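Local coordinates for protein histidinol dehydrogenase (Elizabethkingia anophelis NUHP1, PDB 6AN0) that probably catalyses the two successive NAD-dependent oxidations that turn L-histidinol into L-histidine, the last step of histidine biosynthesis, using one zinc ion per subunit, at residues 141-146 and 370-375; 330-335 and 350-355. One frame throughout, in Å; residues are numbered along the deposited sequence.

Interaction 1: residues 141-146 and 370-375; sequences FSTVLM and NHTLPT
Close to the zinc-bearing active site, where the start of helix 142-154 faces the loop that follows helix 360-365, the imidazole of His371 is inserted against Thr143, Ser142 and Met146. The ring is addressed from two directions. In its plane, at the edge, Thr143 OG1 lies 2.9 Å from His371 NE2 and forms a hydrogen bond whose donor may be either partner; Ser142 OG sits at the same edge, 3.2 Å from His371 CE1, while its own hydrogen bond goes to Glu418 of the second subunit. Over one face comes Met146: its CG stands 3.5 Å from the ring centroid and only 2° off the normal, a nearly ideal CH-pi contact. The bend at chi2 (-65°) lifts Met146 SD away from the ring, still above its face, toward His371 N, from which it accepts a weak hydrogen bond at 3.5 Å.

With His371 ND1 bonded to the backbone O of Asp364, a ligand of the zinc ion, both ring nitrogens have partners and rotation of the imidazole is restrained; the metal itself is about 6 Å from this side chain. The loop is shaped by an Asx turn, in which Thr372 N donates to Asn370 OD1 over 2.9 Å, in the carbonyl plane and on a lone pair. The other end of that amide crosses to the helix: Asn370 ND2 gives a hydrogen bond to Met146 O at 2.8 Å, tilted 25° from the carbonyl plane of its acceptor. Behind the contact, Met146 also packs on Ile97 and Asn370 on His101, both of helix 84-102.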
loop_
_atom_site.group_PDB
_atom_site.type_symbol
_atom_site.label_atom_id
_atom_site.label_comp_id
_atom_site.label_asym_id
_atom_site.label_seq_id
_atom_site.Cartn_x
_atom_site.Cartn_y
_atom_site.Cartn_z
ATOM N N PHE A 141 22.877 -5.510 -8.326
ATOM C CA PHE A 141 22.058 -6.482 -9.041
ATOM C C PHE A 141 21.204 -7.336 -8.106
ATOM O O PHE A 141 20.260 -7.982 -8.571
ATOM C CB PHE A 141 22.955 -7.396 -9.887
ATOM C CG PHE A 141 23.974 -8.150 -9.077
ATOM C CD1 PHE A 141 23.655 -9.364 -8.489
ATOM C CD2 PHE A 141 25.234 -7.619 -8.870
ATOM C CE1 PHE A 141 24.573 -10.031 -7.720
ATOM C CE2 PHE A 141 26.165 -8.291 -8.112
ATOM C CZ PHE A 141 25.833 -9.499 -7.537
ATOM N N SER A 142 21.531 -7.390 -6.813
ATOM C CA SER A 142 20.685 -8.150 -5.890
ATOM C C SER A 142 19.264 -7.589 -5.854
ATOM O O SER A 142 18.298 -8.335 -5.648
ATOM C CB SER A 142 21.308 -8.154 -4.489
ATOM O OG SER A 142 21.520 -6.824 -4.015
ATOM N N THR A 143 19.109 -6.279 -6.063
ATOM C CA THR A 143 17.766 -5.705 -6.092
ATOM C C THR A 143 16.942 -6.247 -7.256
ATOM O O THR A 143 15.710 -6.326 -7.163
ATOM C CB THR A 143 17.874 -4.179 -6.151
ATOM O OG1 THR A 143 18.608 -3.740 -5.009
ATOM C CG2 THR A 143 16.492 -3.522 -6.124
ATOM N N VAL A 144 17.593 -6.618 -8.362
ATOM C CA VAL A 144 16.870 -7.238 -9.470
ATOM C C VAL A 144 16.174 -8.513 -9.002
ATOM O O VAL A 144 14.998 -8.746 -9.309
ATOM C CB VAL A 144 17.818 -7.512 -10.650
ATOM C CG1 VAL A 144 17.077 -8.242 -11.757
ATOM C CG2 VAL A 144 18.422 -6.202 -11.161
ATOM N N LEU A 145 16.890 -9.358 -8.248
ATOM C CA LEU A 145 16.263 -10.567 -7.704
ATOM C C LEU A 145 15.111 -10.230 -6.767
ATOM O O LEU A 145 14.050 -10.869 -6.817
ATOM C CB LEU A 145 17.292 -11.420 -6.953
ATOM C CG LEU A 145 18.442 -12.014 -7.760
ATOM C CD1 LEU A 145 19.392 -12.774 -6.836
ATOM C CD2 LEU A 145 17.900 -12.914 -8.870
ATOM N N MET A 146 15.308 -9.237 -5.894
ATOM C CA MET A 146 14.332 -8.931 -4.847
ATOM C C MET A 146 13.006 -8.434 -5.415
ATOM O O MET A 146 11.952 -8.616 -4.789
ATOM C CB MET A 146 14.896 -7.867 -3.898
ATOM C CG MET A 146 16.123 -8.298 -3.103
ATOM S SD MET A 146 15.738 -9.644 -1.957
ATOM C CE MET A 146 17.382 -10.177 -1.449
ATOM N N ASN A 370 13.106 -10.181 1.732
ATOM C CA ASN A 370 13.257 -9.082 0.781
ATOM C C ASN A 370 14.042 -7.931 1.403
ATOM O O ASN A 370 13.731 -7.498 2.513
ATOM C CB ASN A 370 11.893 -8.573 0.325
ATOM C CG ASN A 370 11.955 -7.970 -1.045
ATOM O OD1 ASN A 370 12.539 -6.901 -1.234
ATOM N ND2 ASN A 370 11.400 -8.678 -2.026
ATOM N N HIS A 371 15.040 -7.417 0.681
ATOM C CA HIS A 371 15.835 -6.324 1.231
ATOM C C HIS A 371 15.292 -4.945 0.874
ATOM O O HIS A 371 15.891 -3.933 1.274
ATOM C CB HIS A 371 17.325 -6.472 0.833
ATOM C CG HIS A 371 17.682 -6.056 -0.570
ATOM N ND1 HIS A 371 18.800 -6.554 -1.210
ATOM C CD2 HIS A 371 17.132 -5.160 -1.428
ATOM C CE1 HIS A 371 18.911 -5.998 -2.405
ATOM N NE2 HIS A 371 17.910 -5.149 -2.561
ATOM N N THR A 372 14.186 -4.873 0.124
ATOM C CA THR A 372 13.573 -3.587 -0.242
ATOM C C THR A 372 12.595 -3.223 0.874
ATOM O O THR A 372 11.453 -3.698 0.904
ATOM C CB THR A 372 12.897 -3.669 -1.606
ATOM O OG1 THR A 372 13.846 -4.154 -2.562
ATOM C CG2 THR A 372 12.469 -2.279 -2.072
ATOM N N LEU A 373 13.051 -2.379 1.796
ATOM C CA LEU A 373 12.464 -2.222 3.119
ATOM C C LEU A 373 12.236 -0.759 3.471
ATOM O O LEU A 373 12.965 0.118 3.004
ATOM C CB LEU A 373 13.375 -2.845 4.179
ATOM C CG LEU A 373 13.567 -4.353 4.102
ATOM C CD1 LEU A 373 14.811 -4.755 4.895
ATOM C CD2 LEU A 373 12.334 -5.031 4.680
ATOM N N PRO A 374 11.250 -0.479 4.327
ATOM C CA PRO A 374 10.934 0.913 4.697
ATOM C C PRO A 374 11.955 1.476 5.676
ATOM O O PRO A 374 12.270 0.864 6.703
ATOM C CB PRO A 374 9.552 0.801 5.354
ATOM C CG PRO A 374 9.547 -0.580 5.926
ATOM C CD PRO A 374 10.290 -1.438 4.914
ATOM N N THR A 375 12.445 2.650 5.364
ATOM C CA THR A 375 13.505 3.302 6.116
ATOM C C THR A 375 12.992 4.633 6.679
ATOM O O THR A 375 11.856 5.047 6.419
ATOM C CB THR A 375 14.711 3.490 5.199
ATOM O OG1 THR A 375 15.898 3.637 5.988
ATOM C CG2 THR A 375 14.469 4.711 4.348
#

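Interaction 2: residues 330-335 and 350-355; sequences EHLILA and GSVFLG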
loop_
_atom_site.group_PDB
_atom_site.type_symbol
_atom_site.label_atom_id
_atom_site.label_comp_id
_atom_site.label_asym_id
_atom_site.label_seq_id
_atom_site.Cartn_x
_atom_site.Cartn_y
_atom_site.Cartn_z
ATOM N N GLU A 330 14.783 0.253 9.861
ATOM C CA GLU A 330 14.696 -0.551 8.640
ATOM C C GLU A 330 15.154 -1.991 8.898
ATOM O O GLU A 330 14.475 -2.952 8.515
ATOM C CB GLU A 330 15.539 0.083 7.533
ATOM C CG GLU A 330 15.486 -0.691 6.229
ATOM C CD GLU A 330 16.596 -0.317 5.267
ATOM O OE1 GLU A 330 17.592 0.287 5.706
ATOM O OE2 GLU A 330 16.482 -0.663 4.075
ATOM N N HIS A 331 16.312 -2.156 9.540
ATOM C CA HIS A 331 16.821 -3.467 9.938
ATOM C C HIS A 331 17.041 -3.490 11.441
ATOM O O HIS A 331 17.590 -2.535 12.007
ATOM C CB HIS A 331 18.165 -3.793 9.283
ATOM C CG HIS A 331 18.172 -3.689 7.797
ATOM N ND1 HIS A 331 18.578 -2.547 7.136
ATOM C CD2 HIS A 331 17.874 -4.597 6.838
ATOM C CE1 HIS A 331 18.511 -2.753 5.833
ATOM N NE2 HIS A 331 18.085 -3.987 5.625
ATOM N N LEU A 332 16.652 -4.590 12.081
ATOM C CA LEU A 332 16.855 -4.781 13.516
ATOM C C LEU A 332 17.658 -6.058 13.716
ATOM O O LEU A 332 17.238 -7.121 13.262
ATOM C CB LEU A 332 15.509 -4.885 14.235
ATOM C CG LEU A 332 15.554 -5.298 15.707
ATOM C CD1 LEU A 332 16.376 -4.270 16.501
ATOM C CD2 LEU A 332 14.142 -5.408 16.275
ATOM N N ILE A 333 18.795 -5.969 14.404
ATOM C CA ILE A 333 19.574 -7.160 14.747
ATOM C C ILE A 333 19.468 -7.393 16.250
ATOM O O ILE A 333 19.867 -6.539 17.053
ATOM C CB ILE A 333 21.043 -7.034 14.310
ATOM C CG1 ILE A 333 21.133 -6.760 12.796
ATOM C CG2 ILE A 333 21.817 -8.310 14.682
ATOM C CD1 ILE A 333 22.565 -6.667 12.248
ATOM N N LEU A 334 18.952 -8.562 16.640
ATOM C CA LEU A 334 18.857 -8.933 18.055
ATOM C C LEU A 334 20.027 -9.854 18.375
ATOM O O LEU A 334 19.932 -11.075 18.252
ATOM C CB LEU A 334 17.526 -9.606 18.378
ATOM C CG LEU A 334 16.270 -8.767 18.172
ATOM C CD1 LEU A 334 15.073 -9.569 18.706
ATOM C CD2 LEU A 334 16.382 -7.379 18.854
ATOM N N ALA A 335 21.141 -9.260 18.806
ATOM C CA ALA A 335 22.329 -10.024 19.178
ATOM C C ALA A 335 22.266 -10.363 20.665
ATOM O O ALA A 335 23.072 -9.928 21.493
ATOM C CB ALA A 335 23.597 -9.248 18.819
ATOM N N GLY A 350 11.524 -3.159 9.868
ATOM C CA GLY A 350 11.334 -3.655 8.512
ATOM C C GLY A 350 11.650 -5.139 8.399
ATOM O O GLY A 350 10.846 -5.924 7.885
ATOM N N SER A 351 12.832 -5.534 8.866
ATOM C CA SER A 351 13.273 -6.925 8.862
ATOM C C SER A 351 14.129 -7.173 10.099
ATOM O O SER A 351 14.890 -6.292 10.506
ATOM C CB SER A 351 14.053 -7.248 7.576
ATOM O OG SER A 351 14.191 -8.650 7.407
ATOM N N VAL A 352 14.000 -8.369 10.695
ATOM C CA VAL A 352 14.610 -8.686 11.986
ATOM C C VAL A 352 15.540 -9.889 11.837
ATOM O O VAL A 352 15.180 -10.894 11.213
ATOM C CB VAL A 352 13.532 -8.966 13.059
ATOM C CG1 VAL A 352 14.162 -9.346 14.427
ATOM C CG2 VAL A 352 12.586 -7.760 13.186
ATOM N N PHE A 353 16.718 -9.794 12.456
ATOM C CA PHE A 353 17.758 -10.820 12.389
ATOM C C PHE A 353 18.041 -11.334 13.795
ATOM O O PHE A 353 18.312 -10.539 14.701
ATOM C CB PHE A 353 19.020 -10.225 11.741
ATOM C CG PHE A 353 18.768 -9.688 10.356
ATOM C CD1 PHE A 353 19.049 -10.467 9.241
ATOM C CD2 PHE A 353 18.178 -8.440 10.167
ATOM C CE1 PHE A 353 18.772 -10.001 7.960
ATOM C CE2 PHE A 353 17.901 -7.966 8.888
ATOM C CZ PHE A 353 18.197 -8.748 7.786
ATOM N N LEU A 354 18.000 -12.660 13.976
ATOM C CA LEU A 354 17.979 -13.264 15.312
ATOM C C LEU A 354 19.270 -14.011 15.635
ATOM O O LEU A 354 19.619 -14.979 14.953
ATOM C CB LEU A 354 16.795 -14.217 15.428
ATOM C CG LEU A 354 15.435 -13.590 15.145
ATOM C CD1 LEU A 354 14.399 -14.705 15.224
ATOM C CD2 LEU A 354 15.124 -12.478 16.157
ATOM N N GLY A 355 19.946 -13.594 16.712
ATOM C CA GLY A 355 21.090 -14.319 17.230
ATOM C C GLY A 355 22.375 -13.954 16.500
ATOM O O GLY A 355 22.384 -13.236 15.507
#
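With chi1 of -54° in His331 and -58° in Phe353, each ring is swung back beside its own backbone N, and the two side chains run side by side, pointing the same way, on one face of the sheet. His331 CD2 comes 3.9 Å from Phe353 CE2, which sits at the edge of the imidazole, near the imidazole plane. Leu332 O lies in turn at the edge of the phenyl ring and in its plane, while Ile333 CG1 packs against Phe353 CB at 4.2 Å. The other face is aliphatic: Leu332 CD2 touches Val352 CG2, and Leu334 CD1 reaches Leu354 CD2 at 3.9 Å.

Between these layers the backbones bond in alternation. Leu332 receives from Phe353 N through its O and donates from its N to Ser351 O (2.9 Å); Leu334 does likewise, its N giving to Phe353 O at 2.8 Å and its O accepting from Gly355 N.

His331 ND1 is held by Glu242 O of the adjacent strand. Strand 351-354, outermost in this chain, pairs in parallel with a strand of the second subunit, so the sheet runs on across the interface. Strand 331-335 thus lies between 242-247 and 351-354 in the six-stranded parallel sheet of this chain, with the predicted proton acceptors Glu330 and His331 at its loop-to-strand junction.

Both contacts are buried, yet they illustrate two ways of building around the predicted active site. Interaction 2 is regular sheet: repeated backbone bonds, with one aliphatic face and one that mixes Ile333 and Phe353 with His331 and Ser351. Interaction 1 joins a helix to an irregular loop, and depends on individual side chains, among them an imidazole, an amide, a hydroxyl and a thioether. They meet through Leu373 and Pro374, where Leu373 CD1 packs 3.4 Å from His331 NE2 and Pro374 O lies near Glu330 CB. The side chains of His331 and His371, each about 6 Å from a bound zinc ion, come from a strand and a loop respectively. Both contacts also touch the second subunit, interaction 1 through Ser142, which meets Glu418 of that subunit, and interaction 2 through strand pairing.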